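Local coordinates for protein octaprenyl-diphosphate synthase (Bacteroides thetaiotaomicron, PDB 3RMG) that probably acts as a magnesium-dependent prenyltransferase of the FPP/GGPP synthase family, joining isoprene units into polyprenyl diphosphates, at residues Met49-Leu54 with Leu78-Ser83; Glu164-Val169 with Lys213-Asp218; Ala199-Glu204 with Phe299-Ala304; Ile206-Gln211 with Glu292-Lys297. One frame throughout, in Å; residues are numbered along the deposited sequence.

Interaction 1. Residues Met49-Leu54 with Leu78-Ser83; sequences MMRPIL and LLHTAS
One face of the Arg51 guanidinium is turned to the His80 ring, whose CE1 stands 3.5 Å above the guanidinium plane. The ring in turn receives Arg51 CZ over one face, displaced toward the NE2 rim. The planes are inclined by 42°, so this is no parallel stack. Arg51 NH1 comes within 3.2 Å of His80 NE2, but at an angle too poor for a hydrogen bond. The extended Arg51 chain and His80 meet nearly at right angles, and Leu177 of helix 174-188 packs against both side chains. Such a basic pair, joining helices 50-62 and 67-90, is consistent with the family's pocket for the diphosphate of isopentenyl diphosphate, which relatives line with the corresponding arginine and histidine. With CG anti to the backbone N (chi1 172°), the imidazole of His80 reaches toward the other helix, although the CA atoms of Arg51 and His80, the nearest pair between the two segments, are 10.0 Å apart. An alanine in place of His80 would leave the guanidinium face without its ring and is likely to free Arg51 to turn. On the same helix, Ser83 OG donates to His80 O at 3.1 Å.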
loop_
_atom_site.group_PDB
_atom_site.type_symbol
_atom_site.label_atom_id
_atom_site.label_comp_id
_atom_site.label_asym_id
_atom_site.label_seq_id
_atom_site.Cartn_x
_atom_site.Cartn_y
_atom_site.Cartn_z
ATOM N N MET A 49 -15.046 3.000 17.870
ATOM C CA MET A 49 -15.113 2.693 16.449
ATOM C C MET A 49 -16.042 3.660 15.738
ATOM O O MET A 49 -17.081 3.263 15.221
ATOM C CB MET A 49 -15.604 1.262 16.250
ATOM C CG MET A 49 -14.662 0.207 16.803
ATOM S SD MET A 49 -15.553 -1.072 17.700
ATOM C CE MET A 49 -16.310 -0.104 19.014
ATOM N N MET A 50 -15.654 4.927 15.710
ATOM C CA MET A 50 -16.482 5.973 15.148
ATOM C C MET A 50 -16.924 5.670 13.709
ATOM O O MET A 50 -18.093 5.860 13.352
ATOM C CB MET A 50 -15.743 7.304 15.212
ATOM C CG MET A 50 -16.562 8.425 15.834
ATOM S SD MET A 50 -17.088 8.003 17.515
ATOM C CE MET A 50 -15.501 7.706 18.297
ATOM N N ARG A 51 -16.000 5.183 12.885
ATOM C CA ARG A 51 -16.311 4.929 11.477
ATOM C C ARG A 51 -17.080 3.625 11.245
ATOM O O ARG A 51 -18.037 3.608 10.483
ATOM C CB ARG A 51 -15.047 4.989 10.605
ATOM C CG ARG A 51 -14.449 6.377 10.485
ATOM C CD ARG A 51 -12.991 6.328 9.987
ATOM N NE ARG A 51 -12.344 7.616 10.186
ATOM C CZ ARG A 51 -11.540 7.907 11.204
ATOM N NH1 ARG A 51 -11.245 6.983 12.109
ATOM N NH2 ARG A 51 -11.009 9.120 11.298
ATOM N N PRO A 52 -16.650 2.523 11.879
ATOM C CA PRO A 52 -17.430 1.287 11.789
ATOM C C PRO A 52 -18.871 1.466 12.252
ATOM O O PRO A 52 -19.787 0.931 11.626
ATOM C CB PRO A 52 -16.665 0.331 12.703
ATOM C CG PRO A 52 -15.254 0.776 12.546
ATOM C CD PRO A 52 -15.354 2.290 12.535
ATOM N N ILE A 53 -19.090 2.226 13.319
ATOM C CA ILE A 53 -20.468 2.486 13.743
ATOM C C ILE A 53 -21.248 3.221 12.643
ATOM O O ILE A 53 -22.412 2.924 12.387
ATOM C CB ILE A 53 -20.533 3.253 15.070
ATOM C CG1 ILE A 53 -20.210 2.316 16.240
ATOM C CG2 ILE A 53 -21.897 3.851 15.260
ATOM C CD1 ILE A 53 -19.807 3.051 17.515
ATOM N N LEU A 54 -20.602 4.169 11.977
ATOM C CA LEU A 54 -21.243 4.853 10.863
ATOM C C LEU A 54 -21.621 3.873 9.732
ATOM O O LEU A 54 -22.720 3.937 9.187
ATOM C CB LEU A 54 -20.340 5.955 10.314
ATOM C CG LEU A 54 -20.970 6.875 9.278
ATOM C CD1 LEU A 54 -22.244 7.471 9.860
ATOM C CD2 LEU A 54 -20.004 7.973 8.842
ATOM N N LEU A 78 -8.934 -0.531 7.794
ATOM C CA LEU A 78 -7.549 -0.910 7.539
ATOM C C LEU A 78 -6.804 0.164 6.736
ATOM O O LEU A 78 -5.631 0.466 7.012
ATOM C CB LEU A 78 -7.488 -2.252 6.801
ATOM C CG LEU A 78 -7.975 -3.445 7.622
ATOM C CD1 LEU A 78 -7.975 -4.722 6.800
ATOM C CD2 LEU A 78 -7.129 -3.585 8.867
ATOM N N LEU A 79 -7.473 0.724 5.733
ATOM C CA LEU A 79 -6.864 1.775 4.911
ATOM C C LEU A 79 -6.468 2.975 5.775
ATOM O O LEU A 79 -5.371 3.526 5.644
ATOM C CB LEU A 79 -7.825 2.211 3.797
ATOM C CG LEU A 79 -7.432 3.417 2.943
ATOM C CD1 LEU A 79 -6.077 3.190 2.321
ATOM C CD2 LEU A 79 -8.466 3.645 1.858
ATOM N N HIS A 80 -7.379 3.372 6.659
ATOM C CA HIS A 80 -7.139 4.466 7.582
ATOM C C HIS A 80 -5.970 4.140 8.510
ATOM O O HIS A 80 -5.038 4.931 8.668
ATOM C CB HIS A 80 -8.393 4.707 8.407
ATOM C CG HIS A 80 -8.206 5.693 9.514
ATOM N ND1 HIS A 80 -7.738 6.973 9.301
ATOM C CD2 HIS A 80 -8.454 5.598 10.843
ATOM C CE1 HIS A 80 -7.701 7.622 10.451
ATOM N NE2 HIS A 80 -8.130 6.811 11.402
ATOM N N THR A 81 -6.015 2.964 9.120
ATOM C CA THR A 81 -4.942 2.558 10.007
ATOM C C THR A 81 -3.605 2.579 9.296
ATOM O O THR A 81 -2.612 3.048 9.853
ATOM C CB THR A 81 -5.159 1.148 10.575
ATOM O OG1 THR A 81 -6.536 0.983 10.942
ATOM C CG2 THR A 81 -4.277 0.941 11.793
ATOM N N ALA A 82 -3.571 2.067 8.068
ATOM C CA ALA A 82 -2.313 2.016 7.334
ATOM C C ALA A 82 -1.715 3.405 7.084
ATOM O O ALA A 82 -0.506 3.584 7.151
ATOM C CB ALA A 82 -2.475 1.253 6.021
ATOM N N SER A 83 -2.548 4.390 6.778
ATOM C CA SER A 83 -2.001 5.711 6.485
ATOM C C SER A 83 -1.559 6.435 7.764
ATOM O O SER A 83 -0.542 7.119 7.758
ATOM C CB SER A 83 -2.961 6.550 5.648
ATOM O OG SER A 83 -4.142 6.834 6.364
#

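Interaction 2. Residues Glu164-Val169 with Lys213-Asp218; sequences EVYFDV and KDDIFD
Tyr166 and Asp215 approach each other from opposite directions and meet in a single hydrogen bond, Tyr166 OH donating to Asp215 OD2. At 2.4 Å between Tyr166 OH and Asp215 OD2 the modelled length is doubtful, and only the presence of the bond should be read from it. The carboxylate oxygen sits at the edge of the phenol ring and in its plane, also 3.1 Å from Tyr166 CE1, while the ring and carboxylate planes are inclined by 49°. A chi1 of 167° places the ring of Tyr166 anti to the backbone N, sending it toward the other helix; the nearest CA pair of segments 164-169 and 213-218, Tyr166 and Asp215, stands 11.0 Å apart. The other oxygen, Asp215 OD1, accepts from Gln211 NE2 one turn back, so the buried carboxylate is gripped at both ends. A phenylalanine at Tyr166 would remove the donor to OD2 and would probably leave the carboxylate freer to rotate about its remaining bond. Asp214, Asp215 and Asp218 have the spacing of the second aspartate-rich motif, DDxxD, of this family, which in relatives binds magnesium and diphosphate; Tyr166 would thus be a second-shell residue for it. Between the two segments, close contact is confined to this pair. The turn carrying Glu164 and Val165 faces solvent, and Asp214 and Asp218 are partly exposed. Tyr166 CD2 lies over the centre of the Phe167 ring, and Thr239 touches both Tyr166 and Asp215. Leu240 and Leu243 of helix 240-249 pack against the tyrosine, whereas Phe167 and Ile216 lean on helix 283-302.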
loop_
_atom_site.group_PDB
_atom_site.type_symbol
_atom_site.label_atom_id
_atom_site.label_comp_id
_atom_site.label_asym_id
_atom_site.label_seq_id
_atom_site.Cartn_x
_atom_site.Cartn_y
_atom_site.Cartn_z
ATOM N N GLU A 164 -11.508 28.207 2.399
ATOM C CA GLU A 164 -11.679 27.374 1.211
ATOM C C GLU A 164 -10.577 26.325 1.095
ATOM O O GLU A 164 -10.852 25.155 0.843
ATOM C CB GLU A 164 -11.756 28.217 -0.064
ATOM C CG GLU A 164 -13.042 29.021 -0.201
ATOM C CD GLU A 164 -13.049 30.269 0.672
ATOM O OE1 GLU A 164 -14.114 30.920 0.773
ATOM O OE2 GLU A 164 -11.992 30.601 1.253
ATOM N N VAL A 165 -9.330 26.726 1.280
ATOM C CA VAL A 165 -8.254 25.753 1.161
ATOM C C VAL A 165 -8.309 24.749 2.313
ATOM O O VAL A 165 -7.984 23.568 2.154
ATOM C CB VAL A 165 -6.872 26.423 1.107
ATOM C CG1 VAL A 165 -5.782 25.370 0.986
ATOM C CG2 VAL A 165 -6.813 27.409 -0.063
ATOM N N TYR A 166 -8.730 25.232 3.474
ATOM C CA TYR A 166 -8.797 24.408 4.667
ATOM C C TYR A 166 -9.841 23.302 4.496
ATOM O O TYR A 166 -9.589 22.136 4.813
ATOM C CB TYR A 166 -9.166 25.303 5.842
ATOM C CG TYR A 166 -9.591 24.605 7.107
ATOM C CD1 TYR A 166 -8.692 23.846 7.848
ATOM C CD2 TYR A 166 -10.880 24.756 7.597
ATOM C CE1 TYR A 166 -9.080 23.232 9.031
ATOM C CE2 TYR A 166 -11.278 24.149 8.776
ATOM C CZ TYR A 166 -10.374 23.393 9.488
ATOM O OH TYR A 166 -10.774 22.795 10.665
ATOM N N PHE A 167 -11.005 23.686 3.980
ATOM C CA PHE A 167 -12.112 22.766 3.773
ATOM C C PHE A 167 -11.856 21.790 2.647
ATOM O O PHE A 167 -12.212 20.613 2.732
ATOM C CB PHE A 167 -13.386 23.543 3.507
ATOM C CG PHE A 167 -13.984 24.112 4.738
ATOM C CD1 PHE A 167 -14.107 25.474 4.901
ATOM C CD2 PHE A 167 -14.399 23.277 5.756
ATOM C CE1 PHE A 167 -14.662 25.990 6.046
ATOM C CE2 PHE A 167 -14.951 23.788 6.901
ATOM C CZ PHE A 167 -15.086 25.146 7.046
ATOM N N ASP A 168 -11.234 22.286 1.589
ATOM C CA ASP A 168 -10.842 21.437 0.487
ATOM C C ASP A 168 -9.959 20.298 0.972
ATOM O O ASP A 168 -10.127 19.161 0.556
ATOM C CB ASP A 168 -10.110 22.245 -0.579
ATOM C CG ASP A 168 -9.945 21.474 -1.862
ATOM O OD1 ASP A 168 -10.957 20.924 -2.350
ATOM O OD2 ASP A 168 -8.808 21.407 -2.378
ATOM N N VAL A 169 -9.011 20.608 1.847
ATOM C CA VAL A 169 -8.096 19.603 2.378
ATOM C C VAL A 169 -8.823 18.561 3.231
ATOM O O VAL A 169 -8.578 17.357 3.108
ATOM C CB VAL A 169 -7.004 20.253 3.257
ATOM C CG1 VAL A 169 -6.138 19.174 3.921
ATOM C CG2 VAL A 169 -6.156 21.235 2.436
ATOM N N LYS A 213 -13.956 19.575 14.828
ATOM C CA LYS A 213 -13.922 19.283 16.260
ATOM C C LYS A 213 -12.504 18.987 16.734
ATOM O O LYS A 213 -12.046 19.544 17.724
ATOM C CB LYS A 213 -14.826 18.099 16.599
ATOM C CG LYS A 213 -16.224 18.489 17.034
ATOM C CD LYS A 213 -16.279 18.815 18.525
ATOM C CE LYS A 213 -15.768 20.219 18.811
ATOM N NZ LYS A 213 -16.094 20.664 20.200
ATOM N N ASP A 214 -11.820 18.093 16.031
ATOM C CA ASP A 214 -10.454 17.739 16.367
ATOM C C ASP A 214 -9.494 18.918 16.297
ATOM O O ASP A 214 -8.593 19.025 17.120
ATOM C CB ASP A 214 -9.944 16.635 15.444
ATOM C CG ASP A 214 -9.924 15.286 16.114
ATOM O OD1 ASP A 214 -10.308 15.207 17.302
ATOM O OD2 ASP A 214 -9.512 14.307 15.457
ATOM N N ASP A 215 -9.664 19.777 15.297
ATOM C CA ASP A 215 -8.783 20.929 15.129
ATOM C C ASP A 215 -8.904 21.883 16.321
ATOM O O ASP A 215 -7.922 22.485 16.748
ATOM C CB ASP A 215 -9.100 21.669 13.828
ATOM C CG ASP A 215 -8.662 20.903 12.597
ATOM O OD1 ASP A 215 -7.992 19.856 12.739
ATOM O OD2 ASP A 215 -8.987 21.353 11.479
ATOM N N ILE A 216 -10.111 22.018 16.852
ATOM C CA ILE A 216 -10.342 22.848 18.020
ATOM C C ILE A 216 -9.594 22.313 19.245
ATOM O O ILE A 216 -8.941 23.064 19.963
ATOM C CB ILE A 216 -11.836 22.958 18.322
ATOM C CG1 ILE A 216 -12.488 23.970 17.373
ATOM C CG2 ILE A 216 -12.057 23.353 19.777
ATOM C CD1 ILE A 216 -13.999 23.876 17.311
ATOM N N PHE A 217 -9.678 21.009 19.471
ATOM C CA PHE A 217 -8.960 20.388 20.579
ATOM C C PHE A 217 -7.510 20.845 20.672
ATOM O O PHE A 217 -6.981 21.011 21.767
ATOM C CB PHE A 217 -8.999 18.862 20.473
ATOM C CG PHE A 217 -10.360 18.274 20.706
ATOM C CD1 PHE A 217 -10.699 17.044 20.163
ATOM C CD2 PHE A 217 -11.303 18.956 21.461
ATOM C CE1 PHE A 217 -11.949 16.496 20.374
ATOM C CE2 PHE A 217 -12.557 18.418 21.676
ATOM C CZ PHE A 217 -12.880 17.182 21.131
ATOM N N ASP A 218 -6.862 21.046 19.529
ATOM C CA ASP A 218 -5.443 21.408 19.518
ATOM C C ASP A 218 -5.145 22.743 20.213
ATOM O O ASP A 218 -4.022 22.996 20.645
ATOM C CB ASP A 218 -4.919 21.452 18.094
ATOM C CG ASP A 218 -3.419 21.357 18.033
ATOM O OD1 ASP A 218 -2.793 22.220 17.383
ATOM O OD2 ASP A 218 -2.864 20.417 18.642
#

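Interaction 3. Residues Ala199-Glu204 with Phe299-Ala304; sequences ARLLGE and FDLLAA
Leu301 pushes one methyl, CD1, against helix 193-217 where Leu201 and Leu202 follow one another. The contact belongs to the all-helical isoprenoid synthase fold, in which helices 193-217 and 283-302 run antiparallel, and it is wholly apolar, burying 195 Å² in all. The hollow that takes the methyl has Leu201 for one wall: CD1 of Leu301 lies 4.0 Å from Leu201 CG and about as far from Leu201 CB, with Leu201 CD2 only slightly more distant. Its other wall is the start of Leu202, whose CB is also 4.0 Å from Leu301 CD1. A chi1 of -111°, off the usual staggered positions, carries the Leu301 branch to this place; Leu201 and Leu301 cross at a slant. Beside this bump a second, lighter touch is made by Leu202 and Leu302. Both leave their backbones askew to the partner helix, yet their branches turn inward until the two CD2 methyls, Leu202 CD2 and Leu302 CD2, are 4.2 Å apart. Leu302 also meets Arg315 of helix 309-323, which thus adjoins this region. On the side away from the leucines, helix 193-217 meets helix 174-188 through Arg200 and Glu204, which both touch Ala179. At the floor of the hollow, the closest approach of all brings Leu301 CD1 to 3.5 Å from the backbone N of Leu202, with the CA of Leu202 just beyond at 3.7 Å.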
loop_
_atom_site.group_PDB
_atom_site.type_symbol
_atom_site.label_atom_id
_atom_site.label_comp_id
_atom_site.label_asym_id
_atom_site.label_seq_id
_atom_site.Cartn_x
_atom_site.Cartn_y
_atom_site.Cartn_z
ATOM N N ALA A 199 -25.946 8.964 1.008
ATOM C CA ALA A 199 -25.127 8.459 2.113
ATOM C C ALA A 199 -23.755 9.120 2.088
ATOM O O ALA A 199 -23.223 9.508 3.146
ATOM C CB ALA A 199 -24.980 6.933 2.014
ATOM N N ARG A 200 -23.186 9.252 0.887
ATOM C CA ARG A 200 -21.883 9.912 0.721
ATOM C C ARG A 200 -21.868 11.341 1.271
ATOM O O ARG A 200 -20.996 11.706 2.062
ATOM C CB ARG A 200 -21.434 9.911 -0.752
ATOM C CG ARG A 200 -19.932 10.304 -0.963
ATOM C CD ARG A 200 -19.721 11.090 -2.273
ATOM N NE ARG A 200 -20.385 12.397 -2.194
ATOM C CZ ARG A 200 -19.828 13.496 -1.681
ATOM N NH1 ARG A 200 -18.576 13.461 -1.226
ATOM N NH2 ARG A 200 -20.518 14.631 -1.623
ATOM N N LEU A 201 -22.828 12.156 0.859
ATOM C CA LEU A 201 -22.949 13.516 1.401
ATOM C C LEU A 201 -23.109 13.535 2.930
ATOM O O LEU A 201 -22.429 14.284 3.637
ATOM C CB LEU A 201 -24.134 14.210 0.758
ATOM C CG LEU A 201 -24.271 15.700 1.007
ATOM C CD1 LEU A 201 -22.956 16.399 0.674
ATOM C CD2 LEU A 201 -25.439 16.262 0.184
ATOM N N LEU A 202 -24.032 12.729 3.437
ATOM C CA LEU A 202 -24.146 12.518 4.875
ATOM C C LEU A 202 -22.782 12.274 5.530
ATOM O O LEU A 202 -22.403 12.963 6.466
ATOM C CB LEU A 202 -25.042 11.316 5.161
ATOM C CG LEU A 202 -25.273 11.092 6.650
ATOM C CD1 LEU A 202 -25.892 12.360 7.275
ATOM C CD2 LEU A 202 -26.166 9.881 6.861
ATOM N N GLY A 203 -22.043 11.285 5.035
ATOM C CA GLY A 203 -20.786 10.932 5.673
ATOM C C GLY A 203 -19.808 12.078 5.553
ATOM O O GLY A 203 -18.984 12.325 6.447
ATOM N N GLU A 204 -19.874 12.785 4.432
ATOM C CA GLU A 204 -18.968 13.899 4.251
ATOM C C GLU A 204 -19.285 14.978 5.280
ATOM O O GLU A 204 -18.377 15.518 5.902
ATOM C CB GLU A 204 -19.024 14.465 2.833
ATOM C CG GLU A 204 -18.206 15.744 2.674
ATOM C CD GLU A 204 -18.100 16.177 1.226
ATOM O OE1 GLU A 204 -18.727 17.196 0.857
ATOM O OE2 GLU A 204 -17.410 15.478 0.455
ATOM N N PHE A 299 -28.587 17.049 9.559
ATOM C CA PHE A 299 -29.924 16.786 10.091
ATOM C C PHE A 299 -30.991 17.013 9.022
ATOM O O PHE A 299 -31.907 16.209 8.853
ATOM C CB PHE A 299 -30.206 17.682 11.309
ATOM C CG PHE A 299 -29.646 17.139 12.602
ATOM C CD1 PHE A 299 -30.095 17.605 13.820
ATOM C CD2 PHE A 299 -28.690 16.142 12.590
ATOM C CE1 PHE A 299 -29.586 17.101 15.007
ATOM C CE2 PHE A 299 -28.183 15.629 13.770
ATOM C CZ PHE A 299 -28.630 16.116 14.981
ATOM N N ASP A 300 -30.858 18.116 8.301
ATOM C CA ASP A 300 -31.753 18.413 7.213
ATOM C C ASP A 300 -31.722 17.297 6.170
ATOM O O ASP A 300 -32.748 16.969 5.588
ATOM C CB ASP A 300 -31.397 19.763 6.591
ATOM C CG ASP A 300 -31.874 20.930 7.430
ATOM O OD1 ASP A 300 -31.518 22.074 7.090
ATOM O OD2 ASP A 300 -32.596 20.704 8.436
ATOM N N LEU A 301 -30.554 16.696 5.953
ATOM C CA LEU A 301 -30.462 15.589 5.006
ATOM C C LEU A 301 -31.257 14.401 5.515
ATOM O O LEU A 301 -32.012 13.790 4.759
ATOM C CB LEU A 301 -29.018 15.136 4.790
ATOM C CG LEU A 301 -28.238 15.332 3.487
ATOM C CD1 LEU A 301 -27.063 14.386 3.545
ATOM C CD2 LEU A 301 -29.040 15.076 2.212
ATOM N N LEU A 302 -31.052 14.063 6.789
ATOM C CA LEU A 302 -31.766 12.948 7.437
ATOM C C LEU A 302 -33.293 13.114 7.497
ATOM O O LEU A 302 -34.019 12.120 7.592
ATOM C CB LEU A 302 -31.239 12.717 8.861
ATOM C CG LEU A 302 -29.864 12.046 8.955
ATOM C CD1 LEU A 302 -29.325 12.111 10.356
ATOM C CD2 LEU A 302 -29.972 10.616 8.491
ATOM N N ALA A 303 -33.775 14.356 7.455
ATOM C CA ALA A 303 -35.220 14.612 7.542
ATOM C C ALA A 303 -35.998 14.074 6.328
ATOM O O ALA A 303 -37.220 14.073 6.330
ATOM C CB ALA A 303 -35.512 16.114 7.756
ATOM N N ALA A 304 -35.289 13.615 5.300
ATOM C CA ALA A 304 -35.946 13.016 4.134
ATOM C C ALA A 304 -36.313 11.551 4.413
ATOM O O ALA A 304 -37.120 10.961 3.706
ATOM C CB ALA A 304 -35.052 13.108 2.907
#

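Interaction 4. Residues Ile206-Gln211 with Glu292-Lys297; sequences IGICFQ and EQYKKK
Tyr294, Cys209 and Ile208 carry nearly all of the contact, and Tyr294 gives up the most surface. Ile208 lays its CG2 methyl over the centre of the Tyr294 ring, a CH-pi contact of 4.1 Å from Ile208 CG2 to the centroid of that ring, only 10° off the ring normal. The longer branch of the isoleucine reaches the rim instead, where Ile208 CD1 comes 3.8 Å from Tyr294 CE1. This division follows from the first torsion: with CG1 beside the backbone N (chi1 -65°), CG2 is left anti to it and faces the ring squarely. The opposite face of the phenol is partly covered by Lys297 CE, near the rim, so the ring is held between an isoleucine and the aliphatic part of a lysine. Arg171 of helix 163-172 touches it as well. Cys209 fills the place beside the ring's root. Its sulfur sits where the two backbones approach most nearly, 3.7 Å from Tyr294 CB and equally far from the backbone N of Lys295. The CA atoms of Cys209 and Tyr294 are just 6.5 Å apart, so a small side chain fits at this point. Lys295 contributes CB to the sulfur's surroundings, then leads its chain away to a salt bridge between NZ and Asp319 of helix 309-323. The axes of the two short segments pass at 9.0 Å with their directions 158° apart, an antiparallel helix pair of the kind from which the all-alpha isoprenoid synthase fold is built.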
loop_
_atom_site.group_PDB
_atom_site.type_symbol
_atom_site.label_atom_id
_atom_site.label_comp_id
_atom_site.label_asym_id
_atom_site.label_seq_id
_atom_site.Cartn_x
_atom_site.Cartn_y
_atom_site.Cartn_z
ATOM N N ILE A 206 -20.559 14.645 8.137
ATOM C CA ILE A 206 -20.152 14.124 9.441
ATOM C C ILE A 206 -18.632 14.191 9.625
ATOM O O ILE A 206 -18.130 14.623 10.688
ATOM C CB ILE A 206 -20.665 12.683 9.632
ATOM C CG1 ILE A 206 -22.194 12.700 9.829
ATOM C CG2 ILE A 206 -19.950 12.004 10.797
ATOM C CD1 ILE A 206 -22.832 11.333 9.805
ATOM N N GLY A 207 -17.911 13.777 8.582
ATOM C CA GLY A 207 -16.457 13.849 8.556
ATOM C C GLY A 207 -15.950 15.276 8.736
ATOM O O GLY A 207 -14.934 15.499 9.389
ATOM N N ILE A 208 -16.649 16.253 8.164
ATOM C CA ILE A 208 -16.251 17.651 8.349
ATOM C C ILE A 208 -16.471 18.146 9.789
ATOM O O ILE A 208 -15.595 18.807 10.350
ATOM C CB ILE A 208 -16.943 18.596 7.349
ATOM C CG1 ILE A 208 -16.489 18.279 5.923
ATOM C CG2 ILE A 208 -16.602 20.049 7.668
ATOM C CD1 ILE A 208 -17.244 19.089 4.837
ATOM N N CYS A 209 -17.620 17.834 10.394
ATOM C CA CYS A 209 -17.825 18.178 11.811
ATOM C C CYS A 209 -16.723 17.536 12.666
ATOM O O CYS A 209 -16.133 18.167 13.538
ATOM C CB CYS A 209 -19.176 17.680 12.312
ATOM S SG CYS A 209 -20.598 18.469 11.576
ATOM N N PHE A 210 -16.475 16.263 12.410
ATOM C CA PHE A 210 -15.497 15.512 13.161
ATOM C C PHE A 210 -14.120 16.171 13.082
ATOM O O PHE A 210 -13.468 16.389 14.107
ATOM C CB PHE A 210 -15.444 14.086 12.622
ATOM C CG PHE A 210 -14.671 13.136 13.485
ATOM C CD1 PHE A 210 -15.301 12.440 14.510
ATOM C CD2 PHE A 210 -13.311 12.933 13.273
ATOM C CE1 PHE A 210 -14.586 11.559 15.310
ATOM C CE2 PHE A 210 -12.587 12.049 14.071
ATOM C CZ PHE A 210 -13.228 11.364 15.091
ATOM N N GLN A 211 -13.683 16.494 11.865
ATOM C CA GLN A 211 -12.348 17.063 11.656
ATOM C C GLN A 211 -12.177 18.433 12.306
ATOM O O GLN A 211 -11.152 18.706 12.915
ATOM C CB GLN A 211 -12.027 17.179 10.170
ATOM C CG GLN A 211 -10.585 17.573 9.930
ATOM C CD GLN A 211 -9.639 16.677 10.705
ATOM O OE1 GLN A 211 -9.590 15.465 10.478
ATOM N NE2 GLN A 211 -8.894 17.263 11.634
ATOM N N GLU A 292 -21.873 23.699 13.706
ATOM C CA GLU A 292 -23.325 23.748 13.854
ATOM C C GLU A 292 -24.004 23.826 12.484
ATOM O O GLU A 292 -25.032 23.203 12.252
ATOM C CB GLU A 292 -23.704 24.983 14.682
ATOM C CG GLU A 292 -24.767 24.755 15.731
ATOM C CD GLU A 292 -24.441 23.586 16.625
ATOM O OE1 GLU A 292 -23.238 23.338 16.856
ATOM O OE2 GLU A 292 -25.386 22.913 17.090
ATOM N N GLN A 293 -23.428 24.606 11.578
ATOM C CA GLN A 293 -23.966 24.708 10.233
ATOM C C GLN A 293 -23.941 23.352 9.522
ATOM O O GLN A 293 -24.932 22.956 8.908
ATOM C CB GLN A 293 -23.190 25.742 9.413
ATOM C CG GLN A 293 -23.533 27.192 9.727
ATOM C CD GLN A 293 -22.428 28.160 9.295
ATOM O OE1 GLN A 293 -22.393 29.311 9.727
ATOM N NE2 GLN A 293 -21.517 27.687 8.450
ATOM N N TYR A 294 -22.811 22.650 9.598
ATOM C CA TYR A 294 -22.695 21.361 8.923
ATOM C C TYR A 294 -23.554 20.289 9.580
ATOM O O TYR A 294 -24.082 19.403 8.906
ATOM C CB TYR A 294 -21.238 20.906 8.811
ATOM C CG TYR A 294 -20.538 21.537 7.637
ATOM C CD1 TYR A 294 -20.703 21.029 6.352
ATOM C CD2 TYR A 294 -19.715 22.650 7.808
ATOM C CE1 TYR A 294 -20.068 21.618 5.271
ATOM C CE2 TYR A 294 -19.077 23.253 6.729
ATOM C CZ TYR A 294 -19.262 22.739 5.472
ATOM O OH TYR A 294 -18.629 23.326 4.414
ATOM N N LYS A 295 -23.694 20.379 10.892
ATOM C CA LYS A 295 -24.555 19.477 11.636
ATOM C C LYS A 295 -25.992 19.670 11.190
ATOM O O LYS A 295 -26.739 18.703 11.029
ATOM C CB LYS A 295 -24.450 19.757 13.126
ATOM C CG LYS A 295 -25.117 18.741 14.005
ATOM C CD LYS A 295 -24.934 19.134 15.457
ATOM C CE LYS A 295 -25.731 18.244 16.380
ATOM N NZ LYS A 295 -25.938 18.892 17.705
ATOM N N LYS A 296 -26.386 20.921 10.986
ATOM C CA LYS A 296 -27.748 21.183 10.544
ATOM C C LYS A 296 -27.926 20.691 9.111
ATOM O O LYS A 296 -28.970 20.150 8.760
ATOM C CB LYS A 296 -28.087 22.674 10.649
ATOM C CG LYS A 296 -29.442 23.038 10.064
ATOM C CD LYS A 296 -29.541 24.536 9.817
ATOM C CE LYS A 296 -30.610 24.890 8.783
ATOM N NZ LYS A 296 -31.987 24.586 9.262
ATOM N N LYS A 297 -26.908 20.872 8.278
ATOM C CA LYS A 297 -26.974 20.347 6.922
ATOM C C LYS A 297 -27.212 18.839 6.965
ATOM O O LYS A 297 -27.994 18.293 6.176
ATOM C CB LYS A 297 -25.696 20.670 6.157
ATOM C CG LYS A 297 -25.589 22.128 5.678
ATOM C CD LYS A 297 -24.322 22.290 4.848
ATOM C CE LYS A 297 -23.722 23.687 4.974
ATOM N NZ LYS A 297 -24.453 24.676 4.146
#

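Along the chain, interaction 1 closes before the others open; interaction 2 then crosses interactions 3 and 4, and interaction 4 is nested within the loop closed by interaction 3. Helix 193-217 is common to interactions 2, 3 and 4, and helix 283-302 pairs with it in the last two, whose centres lie about 10 Å apart. Interaction 2 touches interaction 4 through Phe167, which packs on Ile208 and Tyr294. Interaction 1 stands about 18 Å from interaction 4 between centres, yet Met50 meets Phe210 and Leu54 meets Ile206. The pair of helices 193-217 and 283-302 thus packs beside the helix that carries Arg51, and helix 193-217 itself carries the aspartate-rich motif of interaction 2.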